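Local coordinates for protein glucosamine kinase (Streptacidiphilus jiangxiensis, PDB 6HWJ) that phosphorylates D-glucosamine to D-glucosamine 6-phosphate using ATP and magnesium, and acts to a lesser extent on glucose, at residues D378-T383 / D390-D395; R228-L233 / P293-H298. All blocks are in the same frame, centred on the assembly; numbering follows the deposited sequence.

In the fold
Both contacts lie on the same side of the chain's centre, 11 Å apart, and each involves a helix. Every touching residue of interaction 2 is buried; it joins helix 212-234 to the segment leading into the active site through apolar packing of L233, I295 and M229, while H230, D296 and H298 turn their polar ends to partners outside the two segments. Interaction 1, partly buried and away from the annotated sites, folds the loop after helix 362-386 back onto that helix and combines an aromatic pair with a salt bridge and waters. Helix 335-356 packs against side chains of both. Y380 OH lies 2.7 Å from H230 ND1, a probable hydrogen bond between the two.

Interaction 1. Residues D378-T383 / D390-D395; sequences DAYRTT and DDLFDD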
loop_
_atom_site.group_PDB
_atom_site.type_symbol
_atom_site.label_atom_id
_atom_site.label_comp_id
_atom_site.label_asym_id
_atom_site.label_seq_id
_atom_site.Cartn_x
_atom_site.Cartn_y
_atom_site.Cartn_z
ATOM N N ASP A 378 1.418 10.700 20.404
ATOM C CA ASP A 378 2.435 10.738 21.454
ATOM C C ASP A 378 3.491 9.659 21.236
ATOM O O ASP A 378 4.699 9.927 21.303
ATOM C CB ASP A 378 1.778 10.586 22.827
ATOM C CG ASP A 378 0.979 11.810 23.226
ATOM O OD1 ASP A 378 1.006 12.821 22.486
ATOM O OD2 ASP A 378 0.318 11.765 24.283
ATOM N N ALA A 379 3.052 8.426 20.963
ATOM C CA ALA A 379 3.998 7.350 20.688
ATOM C C ALA A 379 4.817 7.645 19.442
ATOM O O ALA A 379 6.033 7.426 19.417
ATOM C CB ALA A 379 3.242 6.028 20.545
ATOM N N TYR A 380 4.165 8.150 18.391
ATOM C CA TYR A 380 4.872 8.485 17.160
ATOM C C TYR A 380 5.943 9.542 17.406
ATOM O O TYR A 380 7.098 9.377 16.991
ATOM C CB TYR A 380 3.858 8.939 16.108
ATOM C CG TYR A 380 4.456 9.346 14.771
ATOM C CD1 TYR A 380 4.863 8.393 13.848
ATOM C CD2 TYR A 380 4.581 10.696 14.435
ATOM C CE1 TYR A 380 5.405 8.773 12.611
ATOM C CE2 TYR A 380 5.116 11.093 13.218
ATOM C CZ TYR A 380 5.523 10.139 12.306
ATOM O OH TYR A 380 6.056 10.548 11.119
ATOM N N ARG A 381 5.583 10.630 18.082
ATOM C CA ARG A 381 6.550 11.689 18.382
ATOM C C ARG A 381 7.665 11.190 19.287
ATOM O O ARG A 381 8.849 11.466 19.045
ATOM C CB ARG A 381 5.857 12.886 19.044
ATOM C CG ARG A 381 5.060 13.775 18.093
ATOM C CD ARG A 381 4.746 15.117 18.744
ATOM N NE ARG A 381 4.054 16.032 17.846
ATOM C CZ ARG A 381 2.736 16.215 17.831
ATOM N NH1 ARG A 381 1.950 15.542 18.666
ATOM N NH2 ARG A 381 2.201 17.071 16.978
ATOM N N THR A 382 7.310 10.451 20.350
ATOM C CA THR A 382 8.330 9.927 21.258
ATOM C C THR A 382 9.298 9.005 20.523
ATOM O O THR A 382 10.512 9.066 20.740
ATOM C CB THR A 382 7.673 9.189 22.423
ATOM O OG1 THR A 382 6.766 10.061 23.090
ATOM C CG2 THR A 382 8.719 8.718 23.435
ATOM N N THR A 383 8.779 8.139 19.654
ATOM C CA THR A 383 9.649 7.221 18.919
ATOM C C THR A 383 10.519 7.961 17.909
ATOM O O THR A 383 11.738 7.713 17.829
ATOM C CB THR A 383 8.814 6.138 18.251
ATOM O OG1 THR A 383 8.104 5.399 19.252
ATOM C CG2 THR A 383 9.702 5.166 17.457
ATOM N N ASP A 390 13.094 13.538 14.483
ATOM C CA ASP A 390 11.966 14.416 14.783
ATOM C C ASP A 390 11.549 15.251 13.573
ATOM O O ASP A 390 10.356 15.533 13.382
ATOM C CB ASP A 390 12.315 15.360 15.941
ATOM C CG ASP A 390 12.979 14.650 17.102
ATOM O OD1 ASP A 390 14.148 14.231 16.964
ATOM O OD2 ASP A 390 12.327 14.514 18.154
ATOM N N ASP A 391 12.517 15.670 12.754
ATOM C CA ASP A 391 12.283 16.703 11.751
ATOM C C ASP A 391 11.571 16.205 10.495
ATOM O O ASP A 391 11.255 17.023 9.624
ATOM C CB ASP A 391 13.620 17.347 11.348
ATOM C CG ASP A 391 14.691 16.320 11.016
ATOM O OD1 ASP A 391 14.384 15.107 11.012
ATOM O OD2 ASP A 391 15.846 16.729 10.765
ATOM N N LEU A 392 11.314 14.903 10.355
ATOM C CA LEU A 392 10.559 14.461 9.195
ATOM C C LEU A 392 9.069 14.698 9.355
ATOM O O LEU A 392 8.337 14.670 8.357
ATOM C CB LEU A 392 10.844 12.977 8.925
ATOM C CG LEU A 392 10.471 11.949 9.968
ATOM C CD1 LEU A 392 9.017 11.525 9.839
ATOM C CD2 LEU A 392 11.408 10.745 9.847
ATOM N N PHE A 393 8.609 14.970 10.573
ATOM C CA PHE A 393 7.190 15.166 10.864
ATOM C C PHE A 393 6.913 16.662 11.008
ATOM O O PHE A 393 7.395 17.296 11.945
ATOM C CB PHE A 393 6.801 14.393 12.128
ATOM C CG PHE A 393 5.347 14.552 12.516
ATOM C CD1 PHE A 393 4.342 14.392 11.575
ATOM C CD2 PHE A 393 4.995 14.857 13.819
ATOM C CE1 PHE A 393 3.025 14.546 11.919
ATOM C CE2 PHE A 393 3.661 15.002 14.168
ATOM C CZ PHE A 393 2.679 14.847 13.219
ATOM N N ASP A 394 6.154 17.223 10.062
ATOM C CA ASP A 394 5.703 18.625 10.112
ATOM C C ASP A 394 4.222 18.612 10.488
ATOM O O ASP A 394 3.357 18.375 9.634
ATOM C CB ASP A 394 5.941 19.310 8.773
ATOM C CG ASP A 394 5.642 20.811 8.810
ATOM O OD1 ASP A 394 5.044 21.294 9.797
ATOM O OD2 ASP A 394 5.984 21.497 7.826
ATOM N N ASP A 395 3.930 18.859 11.770
ATOM C CA ASP A 395 2.564 18.712 12.261
ATOM C C ASP A 395 1.673 19.893 11.895
ATOM O O ASP A 395 0.466 19.850 12.166
ATOM C CB ASP A 395 2.547 18.487 13.776
ATOM C CG ASP A 395 3.273 19.569 14.543
ATOM O OD1 ASP A 395 3.585 20.625 13.954
ATOM O OD2 ASP A 395 3.543 19.339 15.736
HETATM O O HOH W 1 9.369 14.011 17.795
HETATM O O HOH W 2 5.979 17.163 16.254
#
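A T-shaped aromatic contact backed by a salt bridge pins the loop 390-395 to the late turns of helix 362-386, in a partly buried place within the helical region. The edge of Y380 is directed at the face of F393, with centroids 5.1 Å apart and planes at 88°. Y380 CE2 makes the closest approach, 3.5 Å from F393 CG, and so lies toward the rim of that face. The backbone N of D395 lies over the opposite face of F393, 4.3 Å above its plane. CG of Y380 is trans to its own amide nitrogen, which carries the ring across to the loop. Its hydroxyl, hydrogen-bonded to H230, also rests 3.4 Å from L392 CD1. Alongside, the partly exposed R381 runs extended from CG to NE, so that the rim of F393 lies over a face of the guanidinium, the planes 55° apart and R381 NH2 3.8 Å from F393 CE2. The same R381 NH2 donates to D395 OD2 at 2.9 Å and 149°, approaching the anti lone pair of that oxygen. Water 2 accepts from R381 NE at 2.7 Å, and its return bond to D395 OD2 is weak. Water 1 donates to both R381 O and D390 OD2, linking the 3-10 turn at D390 to the helix backbone. This is the pattern of an interhelical connection folded back on the preceding helix: 390-395 returns to helix 362-386 before helix 398-416 begins.

Interaction 2. Residues R228-L233 / P293-H298; sequences RMHAAL and PLIDVH
Water 3 bridges L233 and D296, donating to L233 O at 2.8 Å and accepting from D296 N at 2.9 Å. This is a buried contact of helix 212-234 with strand 293-295 and the loop that follows it, where the chain enters the HGD motif that begins at H298, probably equivalent to the catalytic-loop motif of kinase-like phosphotransferases. No direct hydrogen bond crosses between the segments, so the rest is van der Waals packing. I295 CD1 packs loosely on the base of H230, 4.2 Å from its CB. M229 leaves the helix with CG trans to its backbone N (chi1 -177°), then bends at its last torsion (chi3 77°), so that CE, 3.9 Å from H298 CB, touches the base of the histidine side chain. The imidazole itself is fixed from both nitrogens, NE2 bonding to V316 O and ND1 to D300 N; its side chain is about 7 Å from a bound magnesium ion. The contact ends at H298, beside the site: this side chain is about 4 Å from those of D300, which binds D-glucosamine, and Q305, a magnesium ligand. The carboxylate of D296 is gripped by salt bridges from R236 and R332, which probably stabilise its negative charge in these buried surroundings. Its carbonyl is treated differently: D296 O has no polar partner in the model, and L233 closes over it, with CB and CD1 each 3.2 Å from that oxygen.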
loop_
_atom_site.group_PDB
_atom_site.type_symbol
_atom_site.label_atom_id
_atom_site.label_comp_id
_atom_site.label_asym_id
_atom_site.label_seq_id
_atom_site.Cartn_x
_atom_site.Cartn_y
_atom_site.Cartn_z
ATOM N N ARG A 228 9.013 4.183 13.434
ATOM C CA ARG A 228 10.109 3.318 13.013
ATOM C C ARG A 228 10.137 3.184 11.491
ATOM O O ARG A 228 11.214 3.185 10.873
ATOM C CB ARG A 228 9.972 1.939 13.663
ATOM C CG ARG A 228 10.163 1.932 15.179
ATOM C CD ARG A 228 9.774 0.571 15.768
ATOM N NE ARG A 228 10.107 0.509 17.196
ATOM C CZ ARG A 228 9.744 -0.483 18.008
ATOM N NH1 ARG A 228 9.010 -1.496 17.551
ATOM N NH2 ARG A 228 10.102 -0.455 19.282
ATOM N N MET A 229 8.965 3.014 10.886
ATOM C CA MET A 229 8.853 2.930 9.430
ATOM C C MET A 229 9.389 4.201 8.772
ATOM O O MET A 229 10.251 4.135 7.880
ATOM C CB MET A 229 7.385 2.686 9.053
ATOM C CG MET A 229 7.124 2.494 7.565
ATOM S SD MET A 229 5.345 2.274 7.230
ATOM C CE MET A 229 4.767 3.961 7.382
ATOM N N HIS A 230 8.928 5.375 9.232
ATOM C CA HIS A 230 9.368 6.624 8.608
ATOM C C HIS A 230 10.861 6.868 8.810
ATOM O O HIS A 230 11.551 7.330 7.896
ATOM C CB HIS A 230 8.557 7.804 9.149
ATOM C CG HIS A 230 7.159 7.856 8.639
ATOM N ND1 HIS A 230 6.166 8.583 9.261
ATOM C CD2 HIS A 230 6.584 7.281 7.559
ATOM C CE1 HIS A 230 5.044 8.448 8.582
ATOM N NE2 HIS A 230 5.272 7.656 7.549
ATOM N N ALA A 231 11.380 6.572 9.997
ATOM C CA ALA A 231 12.800 6.777 10.250
ATOM C C ALA A 231 13.646 5.964 9.284
ATOM O O ALA A 231 14.680 6.436 8.803
ATOM C CB ALA A 231 13.141 6.420 11.699
ATOM N N ALA A 232 13.226 4.736 8.988
ATOM C CA ALA A 232 13.967 3.901 8.058
ATOM C C ALA A 232 13.829 4.411 6.631
ATOM O O ALA A 232 14.813 4.451 5.887
ATOM C CB ALA A 232 13.475 2.443 8.133
ATOM N N LEU A 233 12.611 4.769 6.218
ATOM C CA LEU A 233 12.408 5.269 4.865
ATOM C C LEU A 233 13.152 6.578 4.657
ATOM O O LEU A 233 13.716 6.824 3.581
ATOM C CB LEU A 233 10.912 5.439 4.593
ATOM C CG LEU A 233 10.061 4.179 4.648
ATOM C CD1 LEU A 233 8.602 4.526 4.504
ATOM C CD2 LEU A 233 10.465 3.128 3.599
ATOM N N PRO A 293 9.367 18.814 4.576
ATOM C CA PRO A 293 10.138 17.686 4.025
ATOM C C PRO A 293 9.247 16.599 3.447
ATOM O O PRO A 293 8.282 16.162 4.082
ATOM C CB PRO A 293 10.935 17.170 5.233
ATOM C CG PRO A 293 10.086 17.536 6.411
ATOM C CD PRO A 293 9.441 18.869 6.051
ATOM N N LEU A 294 9.588 16.156 2.241
ATOM C CA LEU A 294 8.968 14.977 1.630
ATOM C C LEU A 294 9.948 13.807 1.681
ATOM O O LEU A 294 11.148 13.983 1.407
ATOM C CB LEU A 294 8.569 15.246 0.184
ATOM C CG LEU A 294 7.852 16.588 -0.078
ATOM C CD1 LEU A 294 7.633 16.797 -1.581
ATOM C CD2 LEU A 294 6.548 16.612 0.687
ATOM N N ILE A 295 9.433 12.625 2.024
ATOM C CA ILE A 295 10.220 11.399 2.122
ATOM C C ILE A 295 9.481 10.279 1.393
ATOM O O ILE A 295 8.323 10.418 1.007
ATOM C CB ILE A 295 10.491 10.977 3.586
ATOM C CG1 ILE A 295 9.185 10.735 4.333
ATOM C CG2 ILE A 295 11.337 12.042 4.316
ATOM C CD1 ILE A 295 9.356 9.958 5.630
ATOM N N ASP A 296 10.171 9.160 1.203
ATOM C CA ASP A 296 9.495 7.920 0.821
ATOM C C ASP A 296 8.494 7.551 1.918
ATOM O O ASP A 296 8.870 7.438 3.093
ATOM C CB ASP A 296 10.520 6.788 0.643
ATOM C CG ASP A 296 11.485 7.031 -0.515
ATOM O OD1 ASP A 296 11.338 8.021 -1.265
ATOM O OD2 ASP A 296 12.425 6.232 -0.662
ATOM N N VAL A 297 7.228 7.369 1.548
ATOM C CA VAL A 297 6.180 7.081 2.511
ATOM C C VAL A 297 5.498 5.765 2.126
ATOM O O VAL A 297 5.731 5.208 1.059
ATOM C CB VAL A 297 5.134 8.213 2.620
ATOM C CG1 VAL A 297 5.769 9.498 3.144
ATOM C CG2 VAL A 297 4.444 8.460 1.285
ATOM N N HIS A 298 4.651 5.273 3.030
ATOM C CA HIS A 298 3.774 4.152 2.699
ATOM C C HIS A 298 2.775 4.562 1.623
ATOM O O HIS A 298 2.651 3.898 0.582
ATOM C CB HIS A 298 3.035 3.654 3.956
ATOM C CG HIS A 298 2.168 2.460 3.713
ATOM N ND1 HIS A 298 0.956 2.539 3.053
ATOM C CD2 HIS A 298 2.349 1.142 4.019
ATOM C CE1 HIS A 298 0.426 1.325 2.962
ATOM N NE2 HIS A 298 1.251 0.459 3.538
HETATM O O HOH W 3 12.978 8.942 1.823
#